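Local coordinates for putative Killer protein (Pseudomonas putida, PDB 6F8S), which probably acts as the toxin of a type II toxin-antitoxin pair of the HigB/RelE-like family, members of which typically cleave mRNA on the ribosome, at residues T46-R49 with D50-P54; K32-A35 with E36-A40. All coordinates share one frame; numbering follows the deposited sequence.

Interaction 1 (T46-R49 with D50-P54); sequences TELR and DLRSP
The backbone N of Thr46 donates to Asp50 OD2 at 2.8 Å, and OD2 accepts through the lone pair that points away from OD1. Glu47 N reaches the same oxygen at 3.1 Å, but from well above the carboxylate plane, so two amides grip OD2 from different directions. OD1 of Asp50 meanwhile bonds to the backbone of a chain of another protein. In return, Glu47 O receives Asp50 N. The carboxylate of Glu47 leads away from 50-54, and its OE1 lies in the guanidinium plane of Arg49, where NE makes an almost straight salt bridge of 2.7 Å.

Leu48 O is shared by Leu51 N and Arg52 N. A bend at chi3 (47°) folds the Arg52 chain so that Leu48 CG sits against one guanidinium face, near its rim, with Leu48 CD2 3.6 Å from Arg52 NH1. Arg49 O takes Ser53 N at 2.7 Å, while Arg49 NH1 pairs with an acidic side chain of the other protein. The Asp50 carboxylate thus spans from the short helix 49-52 back to the loop that leads into it, and Leu51 of this helix packs on Phe82 and Trp84 of the sheet, as expected of the compact helix-on-sheet RelE-like fold.

Interaction 2 (K32-A35 with E36-A40); sequences KSVA and ERKLA
Two first torsions bring Lys32 and Glu36 together one helical turn apart: the lysine sets CG opposite its own N (chi1 -176°), and the glutamate sets CG beside its N (chi1 -71°), turned back over the preceding turn. Glu36 CG consequently lies 3.1 Å from Lys32 O, and the extended chain beyond it carries the carboxylate to the lysine. The two chains meet at a slant, with Lys32 CE 3.4 Å from Glu36 OE2. Lys32 NZ is farther off, at 3.7 Å from Glu36 OE2, which makes this salt bridge a long one. The other oxygen, Glu36 OE1, rests 3.4 Å from Ser33 CA, and its stronger polar partner is a basic side chain of a chain of another protein.

Beneath these side chains runs the regular i to i+4 hydrogen bonding of an alpha helix, here the long helix 31-44 of the RelE-like fold: Glu36 N to Lys32 O, Arg37 N to Ser33 O, Lys38 N to Val34 O and Leu39 N to Ala35 O.

Val34 packs against two side chains of the next turn. Its CG2 approaches Arg37 NH2 at 3.5 Å, and its CA lies over one face of that guanidinium, offset toward the rim. The polar atoms of Arg37 are engaged beyond the helix, NE and NH1 each in a salt bridge with an acidic side chain of the other protein. Lys38 runs beside Val34, pointing the same way, with Lys38 CE 3.9 Å from Val34 CG1. Lys38 NZ then continues to Arg73 O, Asn57 OD1 and an acidic side chain of the other protein.

In the fold
Interaction 2 comes first along the chain, wholly within helix 31-44; interaction 1 follows in the loop after that helix and runs through helix 49-52. Their centres lie about 16 Å apart and their nearest atoms about 6 Å, so they do not touch. Asn57 nevertheless bridges them, its ND2 bonding to Leu51 O of interaction 1 and its OD1 accepting Lys38 NZ of interaction 2. Both helices also meet one antiparallel sheet, helix 31-44 at strand 69-73 and helix 49-52 at strand 79-85. Each contact also lends charged side chains to a chain of another protein, consistent with a toxin bound to its antitoxin.

Interaction 1 (T46-R49 with D50-P54)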
loop_
_atom_site.group_PDB
_atom_site.type_symbol
_atom_site.label_atom_id
_atom_site.label_comp_id
_atom_site.label_asym_id
_atom_site.label_seq_id
_atom_site.Cartn_x
_atom_site.Cartn_y
_atom_site.Cartn_z
ATOM N N THR B 46 -6.927 -5.249 -4.604
ATOM C CA THR B 46 -7.706 -4.963 -3.414
ATOM C C THR B 46 -9.124 -5.495 -3.580
ATOM O O THR B 46 -9.771 -5.881 -2.617
ATOM C CB THR B 46 -7.692 -3.465 -3.150
ATOM O OG1 THR B 46 -6.571 -3.175 -2.316
ATOM C CG2 THR B 46 -8.922 -3.010 -2.497
ATOM N N GLU B 47 -9.580 -5.537 -4.830
ATOM C CA GLU B 47 -10.899 -6.053 -5.177
ATOM C C GLU B 47 -10.775 -6.885 -6.450
ATOM O O GLU B 47 -9.870 -6.663 -7.250
ATOM C CB GLU B 47 -11.920 -4.910 -5.372
ATOM C CG GLU B 47 -12.325 -4.219 -4.089
ATOM C CD GLU B 47 -13.293 -3.067 -4.298
ATOM O OE1 GLU B 47 -13.874 -2.942 -5.408
ATOM O OE2 GLU B 47 -13.479 -2.277 -3.340
ATOM N N LEU B 48 -11.696 -7.819 -6.636
ATOM C CA LEU B 48 -11.713 -8.672 -7.805
ATOM C C LEU B 48 -11.706 -7.887 -9.123
ATOM O O LEU B 48 -11.140 -8.356 -10.122
ATOM C CB LEU B 48 -12.918 -9.614 -7.747
ATOM C CG LEU B 48 -13.007 -10.604 -8.903
ATOM C CD1 LEU B 48 -11.680 -11.345 -9.066
ATOM C CD2 LEU B 48 -14.132 -11.599 -8.673
ATOM N N ARG B 49 -12.280 -6.686 -9.129
ATOM C CA ARG B 49 -12.269 -5.860 -10.346
ATOM C C ARG B 49 -10.843 -5.530 -10.798
ATOM O O ARG B 49 -10.589 -5.365 -11.995
ATOM C CB ARG B 49 -13.054 -4.566 -10.143
ATOM C CG ARG B 49 -12.509 -3.639 -9.085
ATOM C CD ARG B 49 -13.459 -2.438 -8.887
ATOM N NE ARG B 49 -14.577 -2.783 -8.019
ATOM C CZ ARG B 49 -15.827 -2.957 -8.431
ATOM N NH1 ARG B 49 -16.133 -2.796 -9.705
ATOM N NH2 ARG B 49 -16.774 -3.277 -7.561
ATOM N N ASP B 50 -9.917 -5.468 -9.841
ATOM C CA ASP B 50 -8.534 -5.190 -10.143
ATOM C C ASP B 50 -7.953 -6.278 -11.041
ATOM O O ASP B 50 -7.034 -6.016 -11.824
ATOM C CB ASP B 50 -7.719 -5.059 -8.856
ATOM C CG ASP B 50 -8.119 -3.821 -8.037
ATOM O OD1 ASP B 50 -8.575 -2.826 -8.652
ATOM O OD2 ASP B 50 -7.959 -3.835 -6.789
ATOM N N LEU B 51 -8.487 -7.496 -10.950
ATOM C CA LEU B 51 -7.985 -8.580 -11.795
ATOM C C LEU B 51 -8.876 -8.802 -13.001
ATOM O O LEU B 51 -8.402 -9.208 -14.042
ATOM C CB LEU B 51 -7.845 -9.862 -10.990
ATOM C CG LEU B 51 -6.805 -9.675 -9.885
ATOM C CD1 LEU B 51 -6.856 -10.849 -8.938
ATOM C CD2 LEU B 51 -5.390 -9.494 -10.469
ATOM N N ARG B 52 -10.162 -8.494 -12.860
ATOM C CA ARG B 52 -11.121 -8.615 -13.964
ATOM C C ARG B 52 -11.014 -7.491 -14.990
ATOM O O ARG B 52 -11.220 -7.702 -16.180
ATOM C CB ARG B 52 -12.551 -8.657 -13.416
ATOM C CG ARG B 52 -13.615 -8.980 -14.454
ATOM C CD ARG B 52 -14.798 -9.618 -13.781
ATOM N NE ARG B 52 -15.153 -8.829 -12.606
ATOM C CZ ARG B 52 -15.783 -9.307 -11.539
ATOM N NH1 ARG B 52 -16.148 -10.590 -11.501
ATOM N NH2 ARG B 52 -16.050 -8.498 -10.514
ATOM N N SER B 53 -10.712 -6.282 -14.534
ATOM C CA SER B 53 -10.730 -5.143 -15.450
ATOM C C SER B 53 -9.624 -5.140 -16.506
ATOM O O SER B 53 -9.919 -4.841 -17.658
ATOM C CB SER B 53 -10.697 -3.830 -14.668
ATOM O OG SER B 53 -11.944 -3.633 -14.022
ATOM N N PRO B 54 -8.360 -5.453 -16.135
ATOM C CA PRO B 54 -7.345 -5.354 -17.195
ATOM C C PRO B 54 -7.620 -6.368 -18.291
ATOM O O PRO B 54 -7.669 -7.562 -18.004
ATOM C CB PRO B 54 -6.021 -5.668 -16.468
ATOM C CG PRO B 54 -6.314 -5.494 -15.024
ATOM C CD PRO B 54 -7.763 -5.879 -14.855
#

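Interaction 2 (K32-A35 with E36-A40)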
loop_
_atom_site.group_PDB
_atom_site.type_symbol
_atom_site.label_atom_id
_atom_site.label_comp_id
_atom_site.label_asym_id
_atom_site.label_seq_id
_atom_site.Cartn_x
_atom_site.Cartn_y
_atom_site.Cartn_z
ATOM N N LYS B 32 8.687 -14.810 -18.536
ATOM C CA LYS B 32 9.053 -14.560 -17.149
ATOM C C LYS B 32 8.613 -13.144 -16.730
ATOM O O LYS B 32 8.016 -12.963 -15.676
ATOM C CB LYS B 32 10.561 -14.739 -16.945
ATOM C CG LYS B 32 10.994 -14.582 -15.510
ATOM C CD LYS B 32 12.515 -14.637 -15.346
ATOM C CE LYS B 32 12.947 -13.840 -14.108
ATOM N NZ LYS B 32 14.059 -12.876 -14.361
ATOM N N SER B 33 8.891 -12.159 -17.580
ATOM C CA SER B 33 8.532 -10.779 -17.314
ATOM C C SER B 33 7.034 -10.594 -17.149
ATOM O O SER B 33 6.591 -9.866 -16.263
ATOM C CB SER B 33 9.040 -9.873 -18.434
ATOM O OG SER B 33 10.346 -9.414 -18.127
ATOM N N VAL B 34 6.260 -11.257 -18.004
ATOM C CA VAL B 34 4.805 -11.214 -17.932
ATOM C C VAL B 34 4.330 -11.851 -16.620
ATOM O O VAL B 34 3.462 -11.310 -15.929
ATOM C CB VAL B 34 4.168 -11.932 -19.150
ATOM C CG1 VAL B 34 2.647 -12.102 -18.969
ATOM C CG2 VAL B 34 4.480 -11.170 -20.429
ATOM N N ALA B 35 4.925 -12.985 -16.269
ATOM C CA ALA B 35 4.609 -13.668 -15.017
ATOM C C ALA B 35 4.863 -12.773 -13.825
ATOM O O ALA B 35 4.104 -12.762 -12.865
ATOM C CB ALA B 35 5.437 -14.950 -14.887
ATOM N N GLU B 36 5.963 -12.045 -13.883
ATOM C CA GLU B 36 6.353 -11.174 -12.796
ATOM C C GLU B 36 5.347 -10.082 -12.598
ATOM O O GLU B 36 5.092 -9.656 -11.491
ATOM C CB GLU B 36 7.709 -10.571 -13.080
ATOM C CG GLU B 36 8.797 -11.612 -12.967
ATOM C CD GLU B 36 10.152 -11.078 -13.334
ATOM O OE1 GLU B 36 10.231 -10.331 -14.347
ATOM O OE2 GLU B 36 11.117 -11.403 -12.615
ATOM N N ARG B 37 4.804 -9.635 -13.716
ATOM C CA ARG B 37 3.845 -8.578 -13.742
ATOM C C ARG B 37 2.488 -9.056 -13.218
ATOM O O ARG B 37 1.797 -8.331 -12.477
ATOM C CB ARG B 37 3.727 -8.048 -15.160
ATOM C CG ARG B 37 2.846 -6.836 -15.278
ATOM C CD ARG B 37 3.093 -6.092 -16.589
ATOM N NE ARG B 37 2.743 -6.917 -17.738
ATOM C CZ ARG B 37 3.582 -7.226 -18.723
ATOM N NH1 ARG B 37 4.821 -6.763 -18.699
ATOM N NH2 ARG B 37 3.178 -7.986 -19.735
ATOM N N LYS B 38 2.104 -10.273 -13.608
ATOM C CA LYS B 38 0.851 -10.870 -13.141
ATOM C C LYS B 38 0.911 -11.087 -11.634
ATOM O O LYS B 38 -0.050 -10.746 -10.907
ATOM C CB LYS B 38 0.569 -12.194 -13.867
ATOM C CG LYS B 38 0.509 -12.065 -15.375
ATOM C CD LYS B 38 -0.794 -11.468 -15.828
ATOM C CE LYS B 38 -0.705 -10.981 -17.263
ATOM N NZ LYS B 38 -2.060 -10.734 -17.845
ATOM N N LEU B 39 2.036 -11.636 -11.161
ATOM C CA LEU B 39 2.240 -11.757 -9.719
ATOM C C LEU B 39 2.169 -10.376 -9.036
ATOM O O LEU B 39 1.576 -10.247 -7.967
ATOM C CB LEU B 39 3.564 -12.429 -9.398
ATOM C CG LEU B 39 3.726 -13.906 -9.764
ATOM C CD1 LEU B 39 4.993 -14.415 -9.106
ATOM C CD2 LEU B 39 2.526 -14.732 -9.331
ATOM N N ALA B 40 2.752 -9.350 -9.654
ATOM C CA ALA B 40 2.664 -7.984 -9.124
ATOM C C ALA B 40 1.211 -7.532 -8.936
ATOM O O ALA B 40 0.835 -7.007 -7.895
ATOM C CB ALA B 40 3.389 -7.002 -10.056
#